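Side-chain contacts in probable ATP-dependent kinase TDA10 (Saccharomyces cerevisiae, PDB 1ODF), which is probably an ATP-dependent kinase of the GLYK family, of still unknown specificity, whose structure closely resembles that of E. coli pantothenate kinase: residues L81-N84 against E85-K88; I214-V217 against Y218-L222. One frame throughout, in Å; residues are numbered along the deposited sequence.

Each interaction is a local contact along its own helix, and they lie at opposite kinds of helix end. Interaction 1 covers the last turn of helix 77-86. Interaction 2 covers the first turns of helix 216-232, which follows strand 204-211 of the main sheet. The two do not touch: their centres are 29 Å apart and their nearest atoms about 17 Å. Interaction 2 is the one near the nucleotide site. The side chain of Val217 lies about 4 Å from that of Pro39, in the predicted ATP-binding loop, and the side chain of Arg221 about 6 Å from a bound sulfate. Interaction 1 is a surface contact away from that site.

Interaction 1. Residues L81-N84 against E85-K88; sequences LKLN and EQFK
Leu83 and Phe87 meet one turn apart, where helix 77-86 ends. The methyl CD1 of Leu83 touches CD1 of the Phe87 ring at 3.8 Å and its neighbour CE1 at 3.9 Å. The approach is oblique to the ring. Leu83 has CG anti to its own nitrogen (chi1 -177°), and this torsion, with chi2, sets CD1 against the ring. Leu83 O lies at the ring edge, in its plane. The same oxygen accepts the backbone N-H of Phe87 at 3.1 Å, with the donor tilted 30° from the carbonyl plane. Phe87 is the first residue to leave helical geometry.

Beyond the apolar pair, Leu75 and Thr101 touch Leu83. Leu93 and two residues of helix 182-195, Asp184 and Lys188, touch Phe87. Asn84 is held from outside: its OD1 accepts the N-H of Gly95, and its backbone O accepts NE2 of Gln94. On the solvent side, Lys82 NZ and Glu85 OE2 are 6.4 Å apart, too far for a salt bridge. Any attraction between these charges is therefore probably weak, and the helix end is held by the Leu83-Phe87 contact, the backbone bond and the Asn84 bonds to Gly95 and Gln94.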
loop_
_atom_site.group_PDB
_atom_site.type_symbol
_atom_site.label_atom_id
_atom_site.label_comp_id
_atom_site.label_asym_id
_atom_site.label_seq_id
_atom_site.Cartn_x
_atom_site.Cartn_y
_atom_site.Cartn_z
ATOM N N LEU A 81 13.051 8.580 14.596
ATOM C CA LEU A 81 13.742 9.741 15.151
ATOM C C LEU A 81 15.139 9.794 14.551
ATOM O O LEU A 81 15.643 10.869 14.214
ATOM C CB LEU A 81 13.836 9.637 16.675
ATOM C CG LEU A 81 12.507 9.716 17.432
ATOM C CD1 LEU A 81 12.782 9.619 18.923
ATOM C CD2 LEU A 81 11.781 11.021 17.089
ATOM N N LYS A 82 15.752 8.619 14.421
ATOM C CA LYS A 82 17.084 8.492 13.844
ATOM C C LYS A 82 17.018 8.932 12.388
ATOM O O LYS A 82 17.910 9.611 11.890
ATOM C CB LYS A 82 17.558 7.035 13.921
ATOM C CG LYS A 82 18.832 6.748 13.127
ATOM C CD LYS A 82 18.866 5.301 12.610
ATOM C CE LYS A 82 19.196 4.285 13.700
ATOM N NZ LYS A 82 20.616 4.411 14.154
ATOM N N LEU A 83 15.948 8.541 11.709
ATOM C CA LEU A 83 15.759 8.900 10.314
ATOM C C LEU A 83 15.558 10.407 10.160
ATOM O O LEU A 83 15.993 10.997 9.170
ATOM C CB LEU A 83 14.545 8.172 9.735
ATOM C CG LEU A 83 14.325 8.442 8.242
ATOM C CD1 LEU A 83 15.448 7.780 7.446
ATOM C CD2 LEU A 83 12.961 7.915 7.801
ATOM N N ASN A 84 14.888 11.021 11.137
ATOM C CA ASN A 84 14.628 12.459 11.101
ATOM C C ASN A 84 15.916 13.250 10.956
ATOM O O ASN A 84 16.036 14.102 10.075
ATOM C CB ASN A 84 13.906 12.921 12.372
ATOM C CG ASN A 84 12.446 12.537 12.387
ATOM O OD1 ASN A 84 11.784 12.535 11.347
ATOM N ND2 ASN A 84 11.923 12.228 13.572
ATOM N N GLU A 85 16.872 12.959 11.833
ATOM C CA GLU A 85 18.162 13.638 11.833
ATOM C C GLU A 85 19.005 13.273 10.619
ATOM O O GLU A 85 19.571 14.153 9.967
ATOM C CB GLU A 85 18.927 13.301 13.116
ATOM C CG GLU A 85 19.013 11.814 13.395
ATOM C CD GLU A 85 19.652 11.504 14.735
ATOM O OE1 GLU A 85 19.116 11.959 15.772
ATOM O OE2 GLU A 85 20.688 10.801 14.750
ATOM N N GLN A 86 19.082 11.979 10.313
ATOM C CA GLN A 86 19.856 11.507 9.169
ATOM C C GLN A 86 19.520 12.345 7.938
ATOM O O GLN A 86 20.401 12.701 7.162
ATOM C CB GLN A 86 19.546 10.040 8.896
ATOM C CG GLN A 86 20.567 9.337 8.027
ATOM C CD GLN A 86 20.112 7.949 7.623
ATOM O OE1 GLN A 86 19.624 7.176 8.453
ATOM N NE2 GLN A 86 20.270 7.621 6.344
ATOM N N PHE A 87 18.239 12.658 7.768
ATOM C CA PHE A 87 17.791 13.475 6.645
ATOM C C PHE A 87 17.162 14.747 7.201
ATOM O O PHE A 87 16.069 15.149 6.803
ATOM C CB PHE A 87 16.776 12.711 5.788
ATOM C CG PHE A 87 17.360 11.521 5.074
ATOM C CD1 PHE A 87 17.674 10.357 5.768
ATOM C CD2 PHE A 87 17.617 11.574 3.705
ATOM C CE1 PHE A 87 18.236 9.260 5.113
ATOM C CE2 PHE A 87 18.180 10.481 3.039
ATOM C CZ PHE A 87 18.489 9.321 3.746
ATOM N N LYS A 88 17.883 15.374 8.123
ATOM C CA LYS A 88 17.440 16.591 8.795
ATOM C C LYS A 88 16.883 17.696 7.897
ATOM O O LYS A 88 16.005 18.458 8.313
ATOM C CB LYS A 88 18.591 17.146 9.646
ATOM C CG LYS A 88 19.854 17.481 8.849
ATOM C CD LYS A 88 21.086 17.621 9.747
ATOM C CE LYS A 88 20.925 18.720 10.789
ATOM N NZ LYS A 88 22.134 18.857 11.654
#

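Interaction 2. Residues I214-V217 against Y218-L222; sequences INNV and YGWRL
Trp220 N bonds to Asn216 O at 2.9 Å and Arg221 N to Val217 O at 3.1 Å, both as helical i to i+4 bonds, while Tyr218 N makes a weak bond to Asn215 O. The Trp220 bond is nearly straight, with an N-H...O angle of 171°.

The indole of Trp220 folds back over the first turn. Its first torsion sets CG anti to the carbonyl carbon (chi1 -62°), and the second torsion, together with it, turns one ring face to Asn216. CB of Asn216 makes a CH-pi contact with the six-membered ring, 3.9 Å from its centroid and 17° off the normal. Asn216 O lies over the same face, 3.2 Å above the plane and toward the rim. In the five-membered ring, NE1 donates to Ser277 O, and Arg279 makes a cation-pi contact with the indole. With an alanine in place of Trp220, CB of Asn216 would probably lose its aromatic cover, and Ser277 O and Arg279 their partner.

Asn215 and Tyr218 run side by side, pointing the same way. OD1 of Asn215 sits at the ring edge, 3.3 Å from CE1 of Tyr218. The Tyr218 hydroxyl bonds to Asp246, and its ring stacks with His242.

This is the start of the helix that follows parallel strand 204-211, consistent with the P-loop kinase fold suggested by the resemblance to E. coli pantothenate kinase. Through buried Val217, which also touches Val245 and Met249, it packs on Pro39 of the predicted ATP-binding loop, probably the P-loop (Walker A).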
loop_
_atom_site.group_PDB
_atom_site.type_symbol
_atom_site.label_atom_id
_atom_site.label_comp_id
_atom_site.label_asym_id
_atom_site.label_seq_id
_atom_site.Cartn_x
_atom_site.Cartn_y
_atom_site.Cartn_z
ATOM N N ILE A 214 -6.839 13.866 -9.054
ATOM C CA ILE A 214 -6.012 13.563 -7.899
ATOM C C ILE A 214 -6.231 14.510 -6.715
ATOM O O ILE A 214 -5.904 14.176 -5.572
ATOM C CB ILE A 214 -4.509 13.546 -8.271
ATOM C CG1 ILE A 214 -3.731 12.778 -7.200
ATOM C CG2 ILE A 214 -3.973 14.964 -8.396
ATOM C CD1 ILE A 214 -4.221 11.337 -6.995
ATOM N N ASN A 215 -6.787 15.688 -6.981
ATOM C CA ASN A 215 -7.032 16.633 -5.904
ATOM C C ASN A 215 -8.212 16.170 -5.062
ATOM O O ASN A 215 -8.583 16.810 -4.078
ATOM C CB ASN A 215 -7.258 18.043 -6.459
ATOM C CG ASN A 215 -5.969 18.685 -6.938
ATOM O OD1 ASN A 215 -4.964 18.693 -6.223
ATOM N ND2 ASN A 215 -5.990 19.232 -8.149
ATOM N N ASN A 216 -8.793 15.041 -5.450
ATOM C CA ASN A 216 -9.900 14.472 -4.697
ATOM C C ASN A 216 -9.343 14.063 -3.342
ATOM O O ASN A 216 -10.068 13.999 -2.348
ATOM C CB ASN A 216 -10.465 13.239 -5.409
ATOM C CG ASN A 216 -11.295 13.597 -6.628
ATOM O OD1 ASN A 216 -11.844 12.722 -7.302
ATOM N ND2 ASN A 216 -11.393 14.888 -6.915
ATOM N N VAL A 217 -8.042 13.792 -3.312
ATOM C CA VAL A 217 -7.373 13.383 -2.088
ATOM C C VAL A 217 -7.515 14.446 -0.999
ATOM O O VAL A 217 -7.761 14.110 0.157
ATOM C CB VAL A 217 -5.873 13.072 -2.347
ATOM C CG1 VAL A 217 -5.147 12.811 -1.031
ATOM C CG2 VAL A 217 -5.753 11.850 -3.245
ATOM N N TYR A 218 -7.362 15.719 -1.359
ATOM C CA TYR A 218 -7.510 16.788 -0.372
ATOM C C TYR A 218 -8.921 16.708 0.184
ATOM O O TYR A 218 -9.127 16.674 1.401
ATOM C CB TYR A 218 -7.307 18.172 -0.996
ATOM C CG TYR A 218 -5.879 18.495 -1.364
ATOM C CD1 TYR A 218 -5.410 18.295 -2.665
ATOM C CD2 TYR A 218 -4.994 19.004 -0.413
ATOM C CE1 TYR A 218 -4.096 18.598 -3.007
ATOM C CE2 TYR A 218 -3.675 19.309 -0.742
ATOM C CZ TYR A 218 -3.234 19.103 -2.042
ATOM O OH TYR A 218 -1.930 19.384 -2.375
ATOM N N GLY A 219 -9.889 16.667 -0.724
ATOM C CA GLY A 219 -11.279 16.588 -0.323
ATOM C C GLY A 219 -11.555 15.459 0.647
ATOM O O GLY A 219 -12.123 15.678 1.715
ATOM N N TRP A 220 -11.147 14.248 0.281
ATOM C CA TRP A 220 -11.371 13.083 1.125
ATOM C C TRP A 220 -10.775 13.210 2.525
ATOM O O TRP A 220 -11.361 12.737 3.496
ATOM C CB TRP A 220 -10.822 11.829 0.447
ATOM C CG TRP A 220 -11.479 11.508 -0.862
ATOM C CD1 TRP A 220 -12.766 11.789 -1.223
ATOM C CD2 TRP A 220 -10.908 10.776 -1.954
ATOM N NE1 TRP A 220 -13.033 11.273 -2.468
ATOM C CE2 TRP A 220 -11.911 10.647 -2.940
ATOM C CE3 TRP A 220 -9.647 10.216 -2.194
ATOM C CZ2 TRP A 220 -11.693 9.978 -4.148
ATOM C CZ3 TRP A 220 -9.430 9.550 -3.398
ATOM C CH2 TRP A 220 -10.451 9.439 -4.359
ATOM N N ARG A 221 -9.613 13.841 2.642
ATOM C CA ARG A 221 -9.010 13.988 3.959
ATOM C C ARG A 221 -9.634 15.147 4.746
ATOM O O ARG A 221 -9.666 15.120 5.978
ATOM C CB ARG A 221 -7.496 14.180 3.850
ATOM C CG ARG A 221 -6.795 14.116 5.206
ATOM C CD ARG A 221 -7.187 12.843 5.967
ATOM N NE ARG A 221 -6.871 12.936 7.391
ATOM C CZ ARG A 221 -5.703 12.601 7.933
ATOM N NH1 ARG A 221 -5.520 12.732 9.241
ATOM N NH2 ARG A 221 -4.729 12.113 7.178
ATOM N N LEU A 222 -10.127 16.160 4.037
ATOM C CA LEU A 222 -10.771 17.299 4.685
ATOM C C LEU A 222 -12.049 16.799 5.343
ATOM O O LEU A 222 -12.400 17.217 6.449
ATOM C CB LEU A 222 -11.112 18.390 3.663
ATOM C CG LEU A 222 -9.975 19.337 3.262
ATOM C CD1 LEU A 222 -10.291 19.998 1.925
ATOM C CD2 LEU A 222 -9.765 20.377 4.356
#